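Local coordinates for tubulin-like protein CetZ1 (Haloferax volcanii, PDB 4B46), which binds and probably hydrolyses GTP as a tubulin-like cytoskeletal protein, and controls cell shape, being essential for the rod-shaped cells needed for efficient swimming, at residues Leu107-Ser113 with Asn149-Phe154; Thr284-Glu288 with Val349-Ile355; Ile58-Arg62 with Leu74-Ala79; Asn38-Ala42 with Val63-Val68. One frame throughout, in Å; residues are numbered along the deposited sequence.

Contact 1. Residues Leu107-Ser113 with Asn149-Phe154. With GDP (guanosine-5'-diphosphate), chain B.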
loop_
_atom_site.group_PDB
_atom_site.type_symbol
_atom_site.label_atom_id
_atom_site.label_comp_id
_atom_site.label_asym_id
_atom_site.label_seq_id
_atom_site.Cartn_x
_atom_site.Cartn_y
_atom_site.Cartn_z
ATOM N N LEU A 107 9.416 5.358 2.978
ATOM C CA LEU A 107 9.954 6.513 2.266
ATOM C C LEU A 107 11.036 7.248 3.063
ATOM O O LEU A 107 11.723 8.111 2.530
ATOM C CB LEU A 107 8.833 7.471 1.850
ATOM C CG LEU A 107 7.757 6.840 0.961
ATOM C CD1 LEU A 107 6.890 7.921 0.379
ATOM C CD2 LEU A 107 8.375 6.004 -0.153
ATOM N N GLY A 108 11.198 6.882 4.328
ATOM C CA GLY A 108 12.080 7.622 5.221
ATOM C C GLY A 108 13.550 7.233 5.177
ATOM O O GLY A 108 14.387 7.955 5.732
ATOM N N GLY A 109 13.867 6.114 4.522
ATOM C CA GLY A 109 15.225 5.578 4.521
ATOM C C GLY A 109 16.040 5.891 3.275
ATOM O O GLY A 109 15.947 6.977 2.724
ATOM N N GLY A 110 16.859 4.940 2.831
ATOM C CA GLY A 110 17.723 5.172 1.689
ATOM C C GLY A 110 17.467 4.282 0.478
ATOM O O GLY A 110 17.351 4.766 -0.644
ATOM N N THR A 111 17.399 2.977 0.704
ATOM C CA THR A 111 17.291 2.019 -0.386
ATOM C C THR A 111 15.917 2.096 -1.047
ATOM O O THR A 111 15.809 2.327 -2.257
ATOM C CB THR A 111 17.582 0.596 0.118
ATOM O OG1 THR A 111 18.951 0.522 0.515
ATOM C CG2 THR A 111 17.351 -0.437 -0.971
ATOM N N GLY A 112 14.873 1.927 -0.242
ATOM C CA GLY A 112 13.510 1.991 -0.745
ATOM C C GLY A 112 13.138 3.399 -1.168
ATOM O O GLY A 112 12.560 3.608 -2.223
ATOM N N SER A 113 13.485 4.365 -0.325
ATOM C CA SER A 113 13.190 5.769 -0.575
ATOM C C SER A 113 13.694 6.226 -1.950
ATOM O O SER A 113 12.963 6.863 -2.716
ATOM C CB SER A 113 13.827 6.609 0.538
ATOM O OG SER A 113 13.668 7.994 0.310
ATOM N N ASN A 149 13.912 12.739 3.881
ATOM C CA ASN A 149 13.952 11.676 2.876
ATOM C C ASN A 149 12.567 11.357 2.350
ATOM O O ASN A 149 12.387 11.166 1.151
ATOM C CB ASN A 149 14.577 10.399 3.427
ATOM C CG ASN A 149 16.087 10.496 3.545
ATOM O OD1 ASN A 149 16.707 11.391 2.980
ATOM N ND2 ASN A 149 16.681 9.568 4.277
ATOM N N ALA A 150 11.582 11.318 3.248
ATOM C CA ALA A 150 10.233 10.932 2.859
ATOM C C ALA A 150 9.620 11.987 1.959
ATOM O O ALA A 150 8.966 11.669 0.957
ATOM C CB ALA A 150 9.364 10.710 4.086
ATOM N N ALA A 151 9.841 13.242 2.327
ATOM C CA ALA A 151 9.365 14.380 1.555
ATOM C C ALA A 151 9.906 14.322 0.121
ATOM O O ALA A 151 9.147 14.430 -0.840
ATOM C CB ALA A 151 9.787 15.686 2.236
ATOM N N ARG A 152 11.218 14.147 -0.017
ATOM C CA ARG A 152 11.837 14.033 -1.343
ATOM C C ARG A 152 11.399 12.799 -2.114
ATOM O O ARG A 152 11.142 12.871 -3.313
ATOM C CB ARG A 152 13.354 14.044 -1.228
ATOM C CG ARG A 152 13.888 15.370 -0.785
ATOM C CD ARG A 152 15.392 15.316 -0.689
ATOM N NE ARG A 152 15.974 16.631 -0.494
ATOM C CZ ARG A 152 17.083 16.849 0.204
ATOM N NH1 ARG A 152 17.715 15.835 0.782
ATOM N NH2 ARG A 152 17.551 18.076 0.327
ATOM N N SER A 153 11.311 11.669 -1.424
ATOM C CA SER A 153 10.885 10.422 -2.050
ATOM C C SER A 153 9.424 10.511 -2.513
ATOM O O SER A 153 9.079 10.089 -3.631
ATOM C CB SER A 153 11.062 9.259 -1.068
ATOM O OG SER A 153 10.702 8.013 -1.652
ATOM N N PHE A 154 8.575 11.064 -1.654
ATOM C CA PHE A 154 7.160 11.221 -1.985
ATOM C C PHE A 154 6.964 12.005 -3.287
ATOM O O PHE A 154 6.185 11.601 -4.145
ATOM C CB PHE A 154 6.374 11.889 -0.845
ATOM C CG PHE A 154 4.967 12.274 -1.243
ATOM C CD1 PHE A 154 3.938 11.355 -1.163
ATOM C CD2 PHE A 154 4.692 13.543 -1.740
ATOM C CE1 PHE A 154 2.641 11.695 -1.561
ATOM C CE2 PHE A 154 3.400 13.890 -2.137
ATOM C CZ PHE A 154 2.380 12.961 -2.051
HETATM P PB GDP B . 15.802 1.240 3.626
HETATM O O1B GDP B . 17.075 2.024 3.483
HETATM O O2B GDP B . 16.046 -0.251 3.666
HETATM O O3B GDP B . 14.890 1.620 2.488
HETATM O O3A GDP B . 15.198 1.731 5.023
HETATM P PA GDP B . 14.103 0.927 5.865
HETATM O O1A GDP B . 13.118 0.234 4.985
HETATM O O2A GDP B . 14.785 -0.002 6.831
HETATM O "O5'" GDP B . 13.423 2.139 6.686
HETATM C "C5'" GDP B . 12.762 3.159 5.934
HETATM C "C4'" GDP B . 11.569 3.669 6.719
HETATM O "O4'" GDP B . 10.576 2.660 6.798
HETATM C "C3'" GDP B . 11.912 3.935 8.172
HETATM O "O3'" GDP B . 12.360 5.280 8.276
HETATM C "C2'" GDP B . 10.609 3.695 8.919
HETATM O "O2'" GDP B . 9.758 4.839 8.824
HETATM C "C1'" GDP B . 9.905 2.674 8.078
HETATM N N9 GDP B . 10.011 1.270 8.498
HETATM C C8 GDP B . 11.137 0.556 8.708
HETATM N N7 GDP B . 10.828 -0.737 8.994
HETATM C C5 GDP B . 9.479 -0.855 8.928
HETATM C C6 GDP B . 8.481 -1.933 9.091
HETATM O O6 GDP B . 8.823 -3.110 9.378
HETATM N N1 GDP B . 7.192 -1.606 8.932
HETATM C C2 GDP B . 6.776 -0.363 8.631
HETATM N N2 GDP B . 5.447 -0.131 8.505
HETATM N N3 GDP B . 7.629 0.671 8.457
HETATM C C4 GDP B . 8.957 0.474 8.588
#

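Contact 2. Residues Thr284-Glu288 with Val349-Ile355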
loop_
_atom_site.group_PDB
_atom_site.type_symbol
_atom_site.label_atom_id
_atom_site.label_comp_id
_atom_site.label_asym_id
_atom_site.label_seq_id
_atom_site.Cartn_x
_atom_site.Cartn_y
_atom_site.Cartn_z
ATOM N N THR A 284 -5.373 4.984 6.724
ATOM C CA THR A 284 -3.962 4.662 6.498
ATOM C C THR A 284 -3.169 5.963 6.392
ATOM O O THR A 284 -2.113 6.113 7.018
ATOM C CB THR A 284 -3.768 3.756 5.246
ATOM O OG1 THR A 284 -4.285 4.402 4.075
ATOM C CG2 THR A 284 -4.483 2.418 5.441
ATOM N N LEU A 285 -3.710 6.910 5.624
ATOM C CA LEU A 285 -3.237 8.292 5.609
ATOM C C LEU A 285 -4.349 9.216 6.095
ATOM O O LEU A 285 -5.344 9.393 5.407
ATOM C CB LEU A 285 -2.804 8.720 4.194
ATOM C CG LEU A 285 -2.476 10.217 4.020
ATOM C CD1 LEU A 285 -1.251 10.657 4.861
ATOM C CD2 LEU A 285 -2.269 10.560 2.548
ATOM N N PRO A 286 -4.188 9.810 7.291
ATOM C CA PRO A 286 -5.242 10.706 7.788
ATOM C C PRO A 286 -5.455 11.905 6.867
ATOM O O PRO A 286 -4.492 12.447 6.308
ATOM C CB PRO A 286 -4.711 11.162 9.156
ATOM C CG PRO A 286 -3.811 10.074 9.581
ATOM C CD PRO A 286 -3.152 9.559 8.303
ATOM N N CYS A 287 -6.718 12.281 6.689
ATOM C CA CYS A 287 -7.099 13.419 5.865
ATOM C C CYS A 287 -8.589 13.666 6.035
ATOM O O CYS A 287 -9.285 12.880 6.670
ATOM C CB CYS A 287 -6.781 13.152 4.387
ATOM S SG CYS A 287 -7.656 11.743 3.652
ATOM N N GLU A 288 -9.088 14.760 5.481
ATOM C CA GLU A 288 -10.525 14.942 5.407
ATOM C C GLU A 288 -10.985 14.201 4.163
ATOM O O GLU A 288 -10.354 14.302 3.119
ATOM C CB GLU A 288 -10.886 16.418 5.339
ATOM C CG GLU A 288 -10.780 17.099 6.702
ATOM C CD GLU A 288 -10.840 18.605 6.619
ATOM O OE1 GLU A 288 -9.804 19.226 6.286
ATOM O OE2 GLU A 288 -11.920 19.166 6.908
ATOM N N VAL A 349 -7.226 12.062 -2.941
ATOM C CA VAL A 349 -7.445 12.957 -1.810
ATOM C C VAL A 349 -6.557 14.191 -1.941
ATOM O O VAL A 349 -5.456 14.115 -2.489
ATOM C CB VAL A 349 -7.219 12.255 -0.455
ATOM C CG1 VAL A 349 -8.301 11.204 -0.220
ATOM C CG2 VAL A 349 -5.822 11.645 -0.387
ATOM N N THR A 350 -7.054 15.326 -1.458
ATOM C CA THR A 350 -6.359 16.602 -1.604
ATOM C C THR A 350 -6.401 17.412 -0.305
ATOM O O THR A 350 -7.145 17.080 0.624
ATOM C CB THR A 350 -6.990 17.460 -2.717
ATOM O OG1 THR A 350 -8.392 17.612 -2.457
ATOM C CG2 THR A 350 -6.799 16.811 -4.081
ATOM N N ASN A 351 -5.601 18.473 -0.259
ATOM C CA ASN A 351 -5.481 19.330 0.925
ATOM C C ASN A 351 -5.159 18.511 2.169
ATOM O O ASN A 351 -5.680 18.765 3.254
ATOM C CB ASN A 351 -6.750 20.170 1.139
ATOM C CG ASN A 351 -6.521 21.353 2.070
ATOM O OD1 ASN A 351 -5.476 22.005 2.017
ATOM N ND2 ASN A 351 -7.494 21.626 2.935
ATOM N N VAL A 352 -4.303 17.511 1.988
ATOM C CA VAL A 352 -3.908 16.622 3.067
ATOM C C VAL A 352 -2.774 17.286 3.855
ATOM O O VAL A 352 -1.700 17.537 3.310
ATOM C CB VAL A 352 -3.471 15.257 2.504
ATOM C CG1 VAL A 352 -3.154 14.300 3.627
ATOM C CG2 VAL A 352 -4.583 14.682 1.594
ATOM N N PRO A 353 -3.026 17.610 5.133
ATOM C CA PRO A 353 -2.020 18.296 5.957
ATOM C C PRO A 353 -0.653 17.612 5.908
ATOM O O PRO A 353 0.360 18.279 5.709
ATOM C CB PRO A 353 -2.619 18.229 7.371
ATOM C CG PRO A 353 -4.098 18.236 7.124
ATOM C CD PRO A 353 -4.302 17.431 5.853
ATOM N N ARG A 354 -0.637 16.296 6.058
ATOM C CA ARG A 354 0.609 15.555 6.058
ATOM C C ARG A 354 1.369 15.725 4.734
ATOM O O ARG A 354 2.588 15.873 4.728
ATOM C CB ARG A 354 0.331 14.082 6.334
ATOM C CG ARG A 354 1.525 13.178 6.176
ATOM C CD ARG A 354 2.633 13.510 7.183
ATOM N NE ARG A 354 3.245 12.285 7.688
ATOM C CZ ARG A 354 4.485 12.195 8.157
ATOM N NH1 ARG A 354 5.275 13.262 8.174
ATOM N NH2 ARG A 354 4.945 11.028 8.596
ATOM N N ILE A 355 0.640 15.713 3.620
ATOM C CA ILE A 355 1.255 15.917 2.313
ATOM C C ILE A 355 1.741 17.351 2.147
ATOM O O ILE A 355 2.843 17.588 1.644
ATOM C CB ILE A 355 0.295 15.518 1.170
ATOM C CG1 ILE A 355 -0.078 14.040 1.299
ATOM C CG2 ILE A 355 0.921 15.808 -0.199
ATOM C CD1 ILE A 355 1.135 13.137 1.529
HETATM O O HOH W 1 -2.767 14.597 7.070
HETATM O O HOH W 2 -7.285 16.372 3.829
HETATM O O HOH W 3 -9.672 14.598 0.466
HETATM O O HOH W 4 -9.812 19.897 3.307
#

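Contact 3. Residues Ile58-Arg62 with Leu74-Ala79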
loop_
_atom_site.group_PDB
_atom_site.type_symbol
_atom_site.label_atom_id
_atom_site.label_comp_id
_atom_site.label_asym_id
_atom_site.label_seq_id
_atom_site.Cartn_x
_atom_site.Cartn_y
_atom_site.Cartn_z
ATOM N N ILE A 58 21.159 -5.460 -4.678
ATOM C CA ILE A 58 21.723 -4.476 -5.592
ATOM C C ILE A 58 22.762 -3.610 -4.887
ATOM O O ILE A 58 22.898 -3.640 -3.663
ATOM C CB ILE A 58 20.645 -3.546 -6.197
ATOM C CG1 ILE A 58 19.943 -2.748 -5.097
ATOM C CG2 ILE A 58 19.616 -4.355 -7.000
ATOM C CD1 ILE A 58 18.993 -1.673 -5.625
ATOM N N GLY A 59 23.495 -2.833 -5.674
ATOM C CA GLY A 59 24.446 -1.887 -5.120
ATOM C C GLY A 59 25.706 -2.524 -4.572
ATOM O O GLY A 59 26.456 -1.875 -3.837
ATOM N N GLN A 60 25.954 -3.782 -4.920
ATOM C CA GLN A 60 27.116 -4.479 -4.369
ATOM C C GLN A 60 28.424 -3.726 -4.646
ATOM O O GLN A 60 29.307 -3.647 -3.779
ATOM C CB GLN A 60 27.210 -5.907 -4.916
ATOM C CG GLN A 60 25.996 -6.775 -4.644
ATOM C CD GLN A 60 25.067 -6.888 -5.848
ATOM O OE1 GLN A 60 24.723 -5.888 -6.490
ATOM N NE2 GLN A 60 24.658 -8.113 -6.157
ATOM N N SER A 61 28.541 -3.163 -5.846
ATOM C CA SER A 61 29.755 -2.447 -6.228
ATOM C C SER A 61 29.968 -1.161 -5.422
ATOM O O SER A 61 31.080 -0.631 -5.393
ATOM C CB SER A 61 29.729 -2.110 -7.716
ATOM O OG SER A 61 28.754 -1.110 -7.977
ATOM N N ARG A 62 28.908 -0.662 -4.783
ATOM C CA ARG A 62 28.966 0.594 -4.031
ATOM C C ARG A 62 28.952 0.391 -2.525
ATOM O O ARG A 62 29.578 1.156 -1.793
ATOM C CB ARG A 62 27.774 1.505 -4.375
ATOM C CG ARG A 62 27.654 1.926 -5.826
ATOM C CD ARG A 62 28.710 2.937 -6.226
ATOM N NE ARG A 62 28.514 4.285 -5.679
ATOM C CZ ARG A 62 27.686 5.192 -6.195
ATOM N NH1 ARG A 62 26.927 4.890 -7.243
ATOM N NH2 ARG A 62 27.602 6.402 -5.659
ATOM N N LEU A 74 21.935 8.064 -2.894
ATOM C CA LEU A 74 22.729 6.894 -3.252
ATOM C C LEU A 74 21.811 5.713 -3.556
ATOM O O LEU A 74 22.098 4.919 -4.453
ATOM C CB LEU A 74 23.728 6.544 -2.139
ATOM C CG LEU A 74 24.570 5.271 -2.305
ATOM C CD1 LEU A 74 25.442 5.322 -3.566
ATOM C CD2 LEU A 74 25.432 5.038 -1.066
ATOM N N GLY A 75 20.702 5.614 -2.820
ATOM C CA GLY A 75 19.697 4.587 -3.070
ATOM C C GLY A 75 19.132 4.675 -4.476
ATOM O O GLY A 75 18.924 3.659 -5.145
ATOM N N ALA A 76 18.888 5.897 -4.934
ATOM C CA ALA A 76 18.406 6.103 -6.289
ATOM C C ALA A 76 19.484 5.741 -7.324
ATOM O O ALA A 76 19.186 5.156 -8.359
ATOM C CB ALA A 76 17.947 7.547 -6.478
ATOM N N GLU A 77 20.729 6.097 -7.045
ATOM C CA GLU A 77 21.822 5.792 -7.967
ATOM C C GLU A 77 22.044 4.289 -8.136
ATOM O O GLU A 77 22.242 3.808 -9.260
ATOM C CB GLU A 77 23.119 6.488 -7.520
ATOM C CG GLU A 77 23.136 7.980 -7.818
ATOM C CD GLU A 77 24.294 8.703 -7.137
ATOM O OE1 GLU A 77 25.090 8.038 -6.444
ATOM O OE2 GLU A 77 24.403 9.936 -7.293
ATOM N N ILE A 78 22.000 3.536 -7.039
ATOM C CA ILE A 78 22.225 2.091 -7.159
ATOM C C ILE A 78 21.060 1.402 -7.850
ATOM O O ILE A 78 21.262 0.455 -8.612
ATOM C CB ILE A 78 22.544 1.386 -5.816
ATOM C CG1 ILE A 78 21.423 1.592 -4.802
ATOM C CG2 ILE A 78 23.911 1.854 -5.263
ATOM C CD1 ILE A 78 21.522 0.677 -3.587
ATOM N N ALA A 79 19.841 1.877 -7.598
ATOM C CA ALA A 79 18.681 1.338 -8.292
ATOM C C ALA A 79 18.795 1.564 -9.798
ATOM O O ALA A 79 18.432 0.697 -10.600
ATOM C CB ALA A 79 17.371 1.956 -7.741
#

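Contact 4. Residues Asn38-Ala42 with Val63-Val68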
loop_
_atom_site.group_PDB
_atom_site.type_symbol
_atom_site.label_atom_id
_atom_site.label_comp_id
_atom_site.label_asym_id
_atom_site.label_seq_id
_atom_site.Cartn_x
_atom_site.Cartn_y
_atom_site.Cartn_z
ATOM N N ASN A 38 16.931 -5.156 -2.173
ATOM C CA ASN A 38 17.613 -4.459 -1.083
ATOM C C ASN A 38 19.107 -4.355 -1.366
ATOM O O ASN A 38 19.627 -5.045 -2.251
ATOM C CB ASN A 38 17.345 -5.154 0.265
ATOM C CG ASN A 38 17.415 -4.191 1.466
ATOM O OD1 ASN A 38 18.182 -3.223 1.473
ATOM N ND2 ASN A 38 16.614 -4.472 2.489
ATOM N N SER A 39 19.789 -3.477 -0.636
ATOM C CA SER A 39 21.233 -3.332 -0.786
ATOM C C SER A 39 21.910 -3.863 0.458
ATOM O O SER A 39 23.140 -3.877 0.558
ATOM C CB SER A 39 21.606 -1.865 -0.984
ATOM O OG SER A 39 21.129 -1.074 0.092
ATOM N N ALA A 40 21.097 -4.292 1.416
ATOM C CA ALA A 40 21.607 -4.838 2.664
ATOM C C ALA A 40 21.331 -6.326 2.661
ATOM O O ALA A 40 20.172 -6.748 2.625
ATOM C CB ALA A 40 20.944 -4.152 3.884
ATOM N N LYS A 41 22.402 -7.116 2.681
ATOM C CA LYS A 41 22.304 -8.560 2.523
ATOM C C LYS A 41 21.586 -9.221 3.690
ATOM O O LYS A 41 20.771 -10.124 3.496
ATOM C CB LYS A 41 23.694 -9.173 2.341
ATOM C CG LYS A 41 23.677 -10.665 2.071
ATOM C CD LYS A 41 25.004 -11.127 1.478
ATOM C CE LYS A 41 25.037 -12.639 1.266
ATOM N NZ LYS A 41 25.308 -13.379 2.532
ATOM N N ALA A 42 21.884 -8.763 4.900
ATOM C CA ALA A 42 21.270 -9.327 6.094
ATOM C C ALA A 42 19.735 -9.219 6.077
ATOM O O ALA A 42 19.053 -10.115 6.564
ATOM C CB ALA A 42 21.839 -8.673 7.340
ATOM N N VAL A 63 28.187 -0.585 -2.042
ATOM C CA VAL A 63 28.070 -0.751 -0.595
ATOM C C VAL A 63 28.338 -2.168 -0.099
ATOM O O VAL A 63 28.225 -2.429 1.092
ATOM C CB VAL A 63 26.704 -0.256 -0.044
ATOM C CG1 VAL A 63 26.559 1.245 -0.257
ATOM C CG2 VAL A 63 25.547 -1.020 -0.689
ATOM N N LYS A 64 28.671 -3.071 -1.018
ATOM C CA LYS A 64 29.146 -4.403 -0.654
ATOM C C LYS A 64 28.233 -5.151 0.321
ATOM O O LYS A 64 28.705 -5.790 1.266
ATOM C CB LYS A 64 30.567 -4.305 -0.086
ATOM C CG LYS A 64 31.612 -3.959 -1.130
ATOM C CD LYS A 64 31.815 -5.123 -2.082
ATOM C CE LYS A 64 32.723 -4.755 -3.225
ATOM N NZ LYS A 64 33.027 -5.937 -4.074
ATOM N N GLY A 65 26.927 -5.047 0.102
ATOM C CA GLY A 65 25.959 -5.738 0.931
ATOM C C GLY A 65 25.633 -5.081 2.262
ATOM O O GLY A 65 24.972 -5.681 3.111
ATOM N N HIS A 66 26.083 -3.848 2.456
ATOM C CA HIS A 66 25.924 -3.203 3.751
ATOM C C HIS A 66 24.865 -2.117 3.794
ATOM O O HIS A 66 24.755 -1.397 4.791
ATOM C CB HIS A 66 27.249 -2.617 4.225
ATOM C CG HIS A 66 28.219 -3.643 4.702
ATOM N ND1 HIS A 66 29.350 -3.981 3.991
ATOM C CD2 HIS A 66 28.230 -4.413 5.815
ATOM C CE1 HIS A 66 30.022 -4.909 4.649
ATOM N NE2 HIS A 66 29.364 -5.190 5.759
ATOM N N GLY A 67 24.091 -1.987 2.724
ATOM C CA GLY A 67 23.054 -0.973 2.673
ATOM C C GLY A 67 23.591 0.427 2.421
ATOM O O GLY A 67 24.807 0.660 2.467
ATOM N N VAL A 68 22.682 1.364 2.162
ATOM C CA VAL A 68 23.056 2.753 1.931
ATOM C C VAL A 68 22.671 3.621 3.119
ATOM O O VAL A 68 22.754 4.850 3.052
ATOM C CB VAL A 68 22.411 3.332 0.655
ATOM C CG1 VAL A 68 22.717 2.448 -0.567
ATOM C CG2 VAL A 68 20.912 3.514 0.837
HETATM O O HOH W 5 24.762 -4.287 -1.639
HETATM O O HOH W 6 23.654 -6.647 5.692
#

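Contact 1. Residues Leu107-Ser113 with Asn149-Phe154
N149 reaches from helix 144-160 with its carboxamide end-on to the glycine loop. ND2 donates to G108 O at 3.2 Å with an N-H...O angle of 157°; the oxygen lies in the plane of the N149 amide, whereas ND2 stands well above the carbonyl plane of G108. A70 O takes a second bond from ND2, which fixes the rotation of the amide. With only the methyl of an alanine at N149, G108 O and A70 O lose a shared donor, and the loop is likely to shift more easily against the helix.

One helical turn on, S153 OG donates a 2.8 Å hydrogen bond to S113 O, in the carbonyl plane and on a lone pair. The hydroxyl of S113, its OG swung opposite the backbone N (chi1 176°), turns back within its own segment to give a 3.0 Å bond to L107 O from above that carbonyl; N72 ND2 also bonds to it. L107 O meets the CA-H of A150 as well, CA to O 3.2 Å. The leucine lies alongside the helix: CB rests on A150 CB at 4.0 Å, CD2 on S153 OG at 3.4 Å, and CD1 runs toward the backbone of F154.

On the nucleotide side, the backbone N of G110 and of T111 both donate to O1B of GDP, and G112 N to O3B at 2.7 Å. A side chain on G109 would collide with GDP O3A. Helix 111-126 thus starts at the diphosphate, and the arrangement is that of the GGGTGS signature, a glycine-rich phosphate-binding loop (T4) of tubulin and FtsZ.

Contact 2. Residues Thr284-Glu288 with Val349-Ile355
The irregular 284-288 segment comes nearest to the turn at 349-355 where C287 faces V352, their CA atoms 5.3 Å apart, and several of the polar links between the two backbones run through water. V352 turns both methyls to the loop: CG1 touches P286 O at 3.5 Å, while CG2 meets C287 CB at 3.9 Å. The V352 torsion turns CG1 opposite the backbone N (chi1 -176°), toward the loop and L285, whose CD2 approaches it obliquely at 4.0 Å. The other branch of L285, CD1, lies on the aliphatic stem of R354 at CG, 4.0 Å away, and C287 SG sits against V349 CG1.

These residues belong to the C-terminal domain of the tubulin-like fold: V349-V352 form the turn from strand 339-347 into helix 353-366, with V352 at the N-cap position, and T284-E288 form the loop leading to strand 294-301. The N-H of R354, in the first turn of that helix, is taken up by a water at 2.9 Å, which in turn donates to P286 O. A second water accepts from E288 N and donates to T350 O, and a third links the side chains of E288 and N351 through OE1 and ND2. Beyond its stem R354 bends away from the loop, and its guanidinium forms salt bridges with D168 through NE and with E357 through NH1.

Contact 3. Residues Ile58-Arg62 with Leu74-Ala79
I58 and I78 form the tight half of this contact: their side chains cross at about a right angle and meet CD1 to CD1 at 4.0 Å, with I58 CD1 also lying on A79 CA. In both isoleucines CG1 sits between the backbone N and the carbonyl carbon, and in I78 (chi1 58°) this sends CD1 toward I58 while CG2 is left to reach G59 CA at 3.8 Å. G59, the N-cap residue of helix 60-63, has positive phi, and a CB there would clash with I78 CD1, so the close approach depends on the missing side chain. F8 and V86 close the apolar side around I58.

Toward solvent the packing gives way to R62. Its stem still rests on I78, CG to CG2 at 3.8 Å, but the chain then bends twice and the guanidinium is spread over L74, whose CD1 stands 3.2 Å from NH2, over one face near the rim. At the edge, NH2 donates to E77 OE1 at 3.1 Å (N-H...O 157°), nearly along the C-O axis of the glutamate; the two flat groups are turned 31° apart. NH1 forms a second salt bridge, to E81 of the same helix.

Shortened to alanine, E77 could no longer meet NH2, and the guanidinium, held by the salt bridge to E81, is likely to turn more freely. The chemistry thus divides: inside, apolar packing against a glycine lets the chain just ahead of helix 60-63 lie close to helix 72-81, while R62, bridged to both E77 and E81, ties the segments at the exposed rim, where the two nearby carboxylates would probably favour its positive charge.

Contact 4. Residues Asn38-Ala42 with Val63-Val68
The flat peptide carbonyls of S39 and G65 each receive a donor from above their planes. G67 N stands 58° out of the S39 carbonyl plane, 3.0 Å from S39 O. K41 N, likewise 3.0 Å from G65 O, is tilted less, 37° out of the G65 plane. The two bonds make a single beta bridge pairing A40 with H66, next to a type I' turn from V63 to H66; by position these loops, following strand 31-38 and helix 60-63, probably correspond to the nucleotide-site loops T2 and T3 of tubulin.

The carboxamide of N38 holds its own loop in shape. OD1 accepts S39 N in the carbonyl plane, on a lone pair, and A40 N from above it, the latter closing an Asx turn just ahead of helix 41-45. Water reinforces the bridge at both ends, one molecule donating to S39 O and accepting from G65 N, another joining G65 O to A42 N.

G67 is backbone alone at the closest approach, where a CB would be tight against A40 CB. S39, with OG between its backbone N and carbonyl carbon (chi1 57°), directs its hydroxyl over G67 CA; there OG lies 3.9 Å from V68 CG1 and is hydrogen-bonded to T111 OG1.

Overall arrangement
Contacts 3 and 4 are interlaced along the chain, their centres 9 Å apart, and are joined by I58 N to N38 O at 2.9 Å and by I78 CD1 packing on S39 CB. Contact 4 leads on to contact 1: S39 OG and T111 OG1 are 2.7 Å apart, and V68 CG2 lies 3.6 Å from T111 N, so contact 4 backs onto T111, whose N holds the diphosphate; the V68 side chain is about 5 Å from GDP. Contact 2 stands apart, about 32 Å between centres from contact 3, in the C-terminal domain, yet F154 CE2 touches I355 CG2 at 3.7 Å, joining it to contact 1. Its R354 side chain comes within about 8 Å of the nucleotide.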